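Local coordinates for protein alpha-fucosidase (Bifidobacterium bifidum, PDB 2EAB) that probably releases alpha-1,2-linked L-fucose from glycans by hydrolysis, this chain being the catalytic piece of a longer, calcium-binding bifidobacterial protein, at residues A[564-569]-A[576-581]; A[651-656]-A[666-671]. All blocks are in the same frame, centred on the assembly; numbering follows the deposited sequence.

Contact 1: residues A[564-569]-A[576-581]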
loop_
_atom_site.group_PDB
_atom_site.type_symbol
_atom_site.label_atom_id
_atom_site.label_comp_id
_atom_site.label_asym_id
_atom_site.label_seq_id
_atom_site.Cartn_x
_atom_site.Cartn_y
_atom_site.Cartn_z
ATOM N N TYR A 564 4.040 -15.037 17.910
ATOM C CA TYR A 564 5.144 -15.387 17.032
ATOM C C TYR A 564 5.737 -14.107 16.475
ATOM O O TYR A 564 5.003 -13.176 16.135
ATOM C CB TYR A 564 4.621 -16.250 15.885
ATOM C CG TYR A 564 5.668 -16.777 14.932
ATOM C CD1 TYR A 564 6.796 -17.447 15.403
ATOM C CD2 TYR A 564 5.516 -16.633 13.554
ATOM C CE1 TYR A 564 7.752 -17.944 14.529
ATOM C CE2 TYR A 564 6.465 -17.136 12.671
ATOM C CZ TYR A 564 7.579 -17.788 13.167
ATOM O OH TYR A 564 8.516 -18.285 12.292
ATOM N N SER A 565 7.062 -14.050 16.397
ATOM C CA SER A 565 7.721 -12.930 15.744
ATOM C C SER A 565 8.069 -13.366 14.324
ATOM O O SER A 565 9.017 -14.130 14.138
ATOM C CB SER A 565 8.988 -12.537 16.503
ATOM O OG SER A 565 9.447 -11.268 16.068
ATOM N N PRO A 566 7.293 -12.919 13.313
ATOM C CA PRO A 566 7.583 -13.410 11.962
ATOM C C PRO A 566 9.015 -13.070 11.523
ATOM O O PRO A 566 9.459 -11.946 11.754
ATOM C CB PRO A 566 6.549 -12.672 11.098
ATOM C CG PRO A 566 5.423 -12.386 12.037
ATOM C CD PRO A 566 6.120 -12.025 13.323
ATOM N N GLU A 567 9.766 -14.007 10.934
ATOM C CA GLU A 567 9.438 -15.424 10.763
ATOM C C GLU A 567 10.598 -16.245 11.328
ATOM O O GLU A 567 11.165 -17.104 10.636
ATOM C CB GLU A 567 9.291 -15.768 9.277
ATOM C CG GLU A 567 8.019 -15.312 8.599
ATOM C CD GLU A 567 7.910 -15.824 7.164
ATOM O OE1 GLU A 567 7.158 -15.212 6.371
ATOM O OE2 GLU A 567 8.580 -16.829 6.820
ATOM N N GLN A 568 10.977 -15.965 12.571
ATOM C CA GLN A 568 12.047 -16.721 13.224
ATOM C C GLN A 568 11.746 -16.902 14.704
ATOM O O GLN A 568 10.793 -16.320 15.220
ATOM C CB GLN A 568 13.416 -16.058 13.005
ATOM C CG GLN A 568 13.573 -14.716 13.701
ATOM C CD GLN A 568 14.999 -14.186 13.692
ATOM O OE1 GLN A 568 15.929 -14.837 13.211
ATOM N NE2 GLN A 568 15.177 -12.987 14.234
ATOM N N GLY A 569 12.556 -17.717 15.373
ATOM C CA GLY A 569 12.381 -17.994 16.788
ATOM C C GLY A 569 11.253 -18.972 17.059
ATOM O O GLY A 569 10.706 -19.579 16.129
ATOM N N ASN A 576 5.920 -10.425 22.511
ATOM C CA ASN A 576 7.177 -10.102 21.848
ATOM C C ASN A 576 7.178 -8.624 21.479
ATOM O O ASN A 576 6.160 -7.944 21.591
ATOM C CB ASN A 576 7.468 -11.017 20.637
ATOM C CG ASN A 576 6.385 -10.968 19.569
ATOM O OD1 ASN A 576 5.711 -9.950 19.373
ATOM N ND2 ASN A 576 6.228 -12.078 18.851
ATOM N N THR A 577 8.325 -8.137 21.035
ATOM C CA THR A 577 8.488 -6.722 20.738
ATOM C C THR A 577 7.621 -6.287 19.558
ATOM O O THR A 577 7.065 -5.185 19.569
ATOM C CB THR A 577 9.958 -6.417 20.487
ATOM O OG1 THR A 577 10.691 -6.827 21.647
ATOM C CG2 THR A 577 10.195 -4.930 20.222
ATOM N N TYR A 578 7.496 -7.161 18.560
ATOM C CA TYR A 578 6.628 -6.942 17.408
ATOM C C TYR A 578 5.201 -6.571 17.851
ATOM O O TYR A 578 4.704 -5.474 17.555
ATOM C CB TYR A 578 6.678 -8.198 16.517
ATOM C CG TYR A 578 5.471 -8.437 15.643
ATOM C CD1 TYR A 578 5.134 -7.564 14.611
ATOM C CD2 TYR A 578 4.677 -9.566 15.836
ATOM C CE1 TYR A 578 4.010 -7.794 13.813
ATOM C CE2 TYR A 578 3.563 -9.806 15.049
ATOM C CZ TYR A 578 3.234 -8.924 14.041
ATOM O OH TYR A 578 2.105 -9.185 13.294
ATOM N N GLU A 579 4.561 -7.455 18.610
ATOM C CA GLU A 579 3.174 -7.205 19.005
ATOM C C GLU A 579 3.035 -6.081 20.022
ATOM O O GLU A 579 2.117 -5.267 19.925
ATOM C CB GLU A 579 2.494 -8.474 19.520
ATOM C CG GLU A 579 2.269 -9.518 18.437
ATOM C CD GLU A 579 1.149 -10.501 18.746
ATOM O OE1 GLU A 579 0.621 -10.507 19.878
ATOM O OE2 GLU A 579 0.795 -11.291 17.844
ATOM N N SER A 580 3.941 -6.030 20.995
ATOM C CA SER A 580 3.877 -4.967 21.995
ATOM C C SER A 580 4.104 -3.589 21.396
ATOM O O SER A 580 3.457 -2.628 21.814
ATOM C CB SER A 580 4.835 -5.224 23.154
ATOM O OG SER A 580 4.385 -6.338 23.898
ATOM N N SER A 581 4.994 -3.491 20.412
ATOM C CA SER A 581 5.222 -2.209 19.743
ATOM C C SER A 581 3.968 -1.750 19.017
ATOM O O SER A 581 3.619 -0.564 19.048
ATOM C CB SER A 581 6.391 -2.295 18.764
ATOM O OG SER A 581 7.605 -2.528 19.455
HETATM O O HOH W 1 1.633 -13.829 16.805
HETATM O O HOH W 2 9.250 -9.376 18.138
#

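Contact 2: residues A[651-656]-A[666-671]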
loop_
_atom_site.group_PDB
_atom_site.type_symbol
_atom_site.label_atom_id
_atom_site.label_comp_id
_atom_site.label_asym_id
_atom_site.label_seq_id
_atom_site.Cartn_x
_atom_site.Cartn_y
_atom_site.Cartn_z
ATOM N N LYS A 651 15.838 -5.762 21.685
ATOM C CA LYS A 651 15.433 -7.158 21.872
ATOM C C LYS A 651 14.220 -7.484 21.010
ATOM O O LYS A 651 13.294 -6.675 20.893
ATOM C CB LYS A 651 15.095 -7.446 23.331
ATOM C CG LYS A 651 16.275 -7.412 24.280
ATOM C CD LYS A 651 15.858 -7.820 25.679
ATOM C CE LYS A 651 16.982 -7.572 26.672
ATOM N NZ LYS A 651 16.644 -8.072 28.027
ATOM N N GLU A 652 14.227 -8.676 20.418
ATOM C CA GLU A 652 13.091 -9.165 19.645
ATOM C C GLU A 652 12.128 -9.954 20.546
ATOM O O GLU A 652 10.911 -9.940 20.320
ATOM C CB GLU A 652 13.579 -9.978 18.437
ATOM C CG GLU A 652 12.454 -10.511 17.547
ATOM C CD GLU A 652 12.888 -10.900 16.139
ATOM O OE1 GLU A 652 14.096 -10.848 15.816
ATOM O OE2 GLU A 652 11.998 -11.277 15.346
ATOM N N TRP A 653 12.680 -10.605 21.573
ATOM C CA TRP A 653 11.899 -11.318 22.585
ATOM C C TRP A 653 12.308 -10.853 23.969
ATOM O O TRP A 653 13.464 -10.488 24.188
ATOM C CB TRP A 653 12.118 -12.828 22.489
ATOM C CG TRP A 653 11.741 -13.393 21.165
ATOM C CD1 TRP A 653 10.499 -13.816 20.771
ATOM C CD2 TRP A 653 12.605 -13.582 20.045
ATOM N NE1 TRP A 653 10.544 -14.261 19.471
ATOM C CE2 TRP A 653 11.826 -14.134 19.003
ATOM C CE3 TRP A 653 13.971 -13.350 19.821
ATOM C CZ2 TRP A 653 12.366 -14.447 17.754
ATOM C CZ3 TRP A 653 14.505 -13.665 18.585
ATOM C CH2 TRP A 653 13.704 -14.209 17.566
ATOM N N TYR A 654 11.377 -10.891 24.910
ATOM C CA TYR A 654 11.667 -10.403 26.261
ATOM C C TYR A 654 12.558 -11.328 27.082
ATOM O O TYR A 654 13.113 -10.901 28.097
ATOM C CB TYR A 654 10.375 -9.985 26.994
ATOM C CG TYR A 654 9.704 -8.870 26.240
ATOM C CD1 TYR A 654 10.354 -7.645 26.074
ATOM C CD2 TYR A 654 8.467 -9.049 25.623
ATOM C CE1 TYR A 654 9.780 -6.620 25.336
ATOM C CE2 TYR A 654 7.883 -8.025 24.881
ATOM C CZ TYR A 654 8.546 -6.817 24.742
ATOM O OH TYR A 654 7.969 -5.816 23.996
ATOM N N PHE A 655 12.722 -12.573 26.636
ATOM C CA PHE A 655 13.695 -13.472 27.268
ATOM C C PHE A 655 15.120 -13.352 26.705
ATOM O O PHE A 655 16.034 -14.052 27.153
ATOM C CB PHE A 655 13.213 -14.941 27.303
ATOM C CG PHE A 655 12.856 -15.541 25.953
ATOM C CD1 PHE A 655 13.630 -15.324 24.816
ATOM C CD2 PHE A 655 11.758 -16.390 25.851
ATOM C CE1 PHE A 655 13.291 -15.909 23.594
ATOM C CE2 PHE A 655 11.412 -16.977 24.640
ATOM C CZ PHE A 655 12.179 -16.735 23.509
ATOM N N GLU A 656 15.305 -12.462 25.733
ATOM C CA GLU A 656 16.586 -12.285 25.056
ATOM C C GLU A 656 17.629 -11.612 25.951
ATOM O O GLU A 656 17.298 -10.754 26.768
ATOM C CB GLU A 656 16.352 -11.458 23.791
ATOM C CG GLU A 656 17.548 -11.236 22.884
ATOM C CD GLU A 656 17.155 -10.532 21.595
ATOM O OE1 GLU A 656 17.991 -9.792 21.037
ATOM O OE2 GLU A 656 16.000 -10.710 21.143
ATOM N N SER A 666 22.099 -19.271 26.380
ATOM C CA SER A 666 21.700 -20.338 25.463
ATOM C C SER A 666 21.026 -19.795 24.205
ATOM O O SER A 666 20.550 -18.656 24.176
ATOM C CB SER A 666 20.804 -21.370 26.159
ATOM O OG SER A 666 19.575 -20.803 26.562
ATOM N N THR A 667 21.002 -20.631 23.171
ATOM C CA THR A 667 20.428 -20.301 21.872
ATOM C C THR A 667 18.922 -20.056 21.952
ATOM O O THR A 667 18.202 -20.785 22.642
ATOM C CB THR A 667 20.700 -21.453 20.878
ATOM O OG1 THR A 667 22.113 -21.639 20.743
ATOM C CG2 THR A 667 20.101 -21.170 19.512
ATOM N N ILE A 668 18.454 -19.017 21.260
ATOM C CA ILE A 668 17.028 -18.874 20.994
ATOM C C ILE A 668 16.725 -19.796 19.815
ATOM O O ILE A 668 17.137 -19.527 18.688
ATOM C CB ILE A 668 16.618 -17.416 20.676
ATOM C CG1 ILE A 668 16.862 -16.514 21.894
ATOM C CG2 ILE A 668 15.150 -17.359 20.242
ATOM C CD1 ILE A 668 16.678 -15.024 21.621
ATOM N N SER A 669 16.031 -20.901 20.085
ATOM C CA SER A 669 15.759 -21.893 19.047
ATOM C C SER A 669 14.965 -21.276 17.910
ATOM O O SER A 669 13.957 -20.603 18.138
ATOM C CB SER A 669 15.027 -23.109 19.619
ATOM O OG SER A 669 15.883 -23.852 20.468
ATOM N N GLY A 670 15.438 -21.493 16.690
ATOM C CA GLY A 670 14.792 -20.933 15.515
ATOM C C GLY A 670 15.291 -19.562 15.096
ATOM O O GLY A 670 14.885 -19.053 14.048
ATOM N N TYR A 671 16.155 -18.946 15.906
ATOM C CA TYR A 671 16.788 -17.689 15.515
ATOM C C TYR A 671 17.771 -17.967 14.379
ATOM O O TYR A 671 18.553 -18.923 14.449
ATOM C CB TYR A 671 17.508 -17.040 16.703
ATOM C CG TYR A 671 18.277 -15.787 16.339
ATOM C CD1 TYR A 671 17.638 -14.546 16.282
ATOM C CD2 TYR A 671 19.639 -15.847 16.043
ATOM C CE1 TYR A 671 18.336 -13.391 15.944
ATOM C CE2 TYR A 671 20.346 -14.701 15.702
ATOM C CZ TYR A 671 19.684 -13.478 15.654
ATOM O OH TYR A 671 20.362 -12.332 15.317
#

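Contact 1: residues A[564-569]-A[576-581]
P566 meets Y578 across the contact, its CD sitting over one face of the phenol ring, 4.1 Å from the ring centroid and offset toward the rim, a CH-pi contact. The two side chains cross at about a right angle, CD of the pyrrolidine meeting the CD2–CE2 side. With CG anti to its backbone N (chi1 155°), Y578 swings out from the first turn of helix 577-596 toward residues 564-566, where the chain of strand 558-565 leads into a loop. The carbonyl O of Y564 approaches the same ring obliquely, 3.6 Å from Y578 CD2, and Y578 OH is hydrogen-bonded beyond the contact to N422 OD1.

N576, the N-cap of the helix, points its side chain at the other segment. OD1 accepts from E579 N at 2.9 Å, in an almost straight bond (173°). The same amide sets ND2 against the peptide between Y564 and S565, 3.2 Å from Y564 C; S565 N is only 3.3 Å from ND2, but both are donors.

Two waters join the segments: one accepts from Y564 N and lies within hydrogen-bonding distance of E579 OE2, while the other accepts from Y578 N and donates to S565 OG, 2.8 Å away. S565 OG is also hydrogen-bonded to E652. The arrangement joins a hairpin to the helix that follows it in the family 95 catalytic domain. Polar coupling of the segments thus runs largely through water bound to Y564 N and Y578 N, with P566 on the Y578 ring as the apolar part, while one amide both caps the helix and packs on the Y564–S565 peptide.

Contact 2: residues A[651-656]-A[666-671]
I668 packs against both W653 and F655, joining two beta turns of one long loop between helices 632-639 and 697-711 of the catalytic domain: a type I turn from W653 to E656 and a type II turn from I668 to Y671. CG2 of I668 lies over one face of the indole, 4.2 Å from the centroid of the six-membered ring and 16° off its normal, a CH-pi contact. The other branch crosses the indole at a slant: its tip, CD1, reaches W653 CE3 at 3.7 Å, while I668 CG1 comes obliquely to F655 CE1 at 4.0 Å. These contacts follow from the torsion of I668, in which CG2 is anti to the backbone N and CG1 anti to the carbonyl carbon (chi1 -64°). Y671 comes instead to the indole edge, CD1 standing 4.0 Å from W653 CZ3 near the plane of the indole; its OH is hydrogen-bonded to N675.

The opposite indole face is backed by E652 CG, so the ring is held between an aliphatic stem and the isoleucine methyl. Replacing W653 by an alanine would probably open a gap between the two turns, leaving I668 CG2 without its aromatic face and Y671 without the edge it abuts.

Further out, T573 of strand 572-574 touches both W653 and F655. The extended chain of E656 crosses I668 at about a right angle, CG against CD1. Its OE1 is hydrogen-bonded to Q649, while OE2 turns back to its own segment, where E652 N donates at 2.8 Å from above the carboxylate plane and W653 N adds a weak bond. K651 NZ, salt-bridged to E643, closes the same segment by donating to E656 O at 3.0 Å, nearly in line with the C=O bond.

In the fold
Contacts 1 and 2 are both largely buried and lie side by side in the catalytic domain, their centres about 11 Å apart; contact 2 is farther from the chain centre, and its type II turn has solvent-exposed residues. Contact 1 joins the chain leaving strand 558-565 to a helix start through a capping amide, a proline on a ring and waters, whereas contact 2 joins two irregular turns by apolar contacts, with polar bonds inside 651-656. The segment 651-656 belongs to both neighbourhoods: K651 O probably hydrogen-bonds T577 OG1, and Y654 OH packs against T577 and S580. R710 adds a salt bridge to E652 OE1.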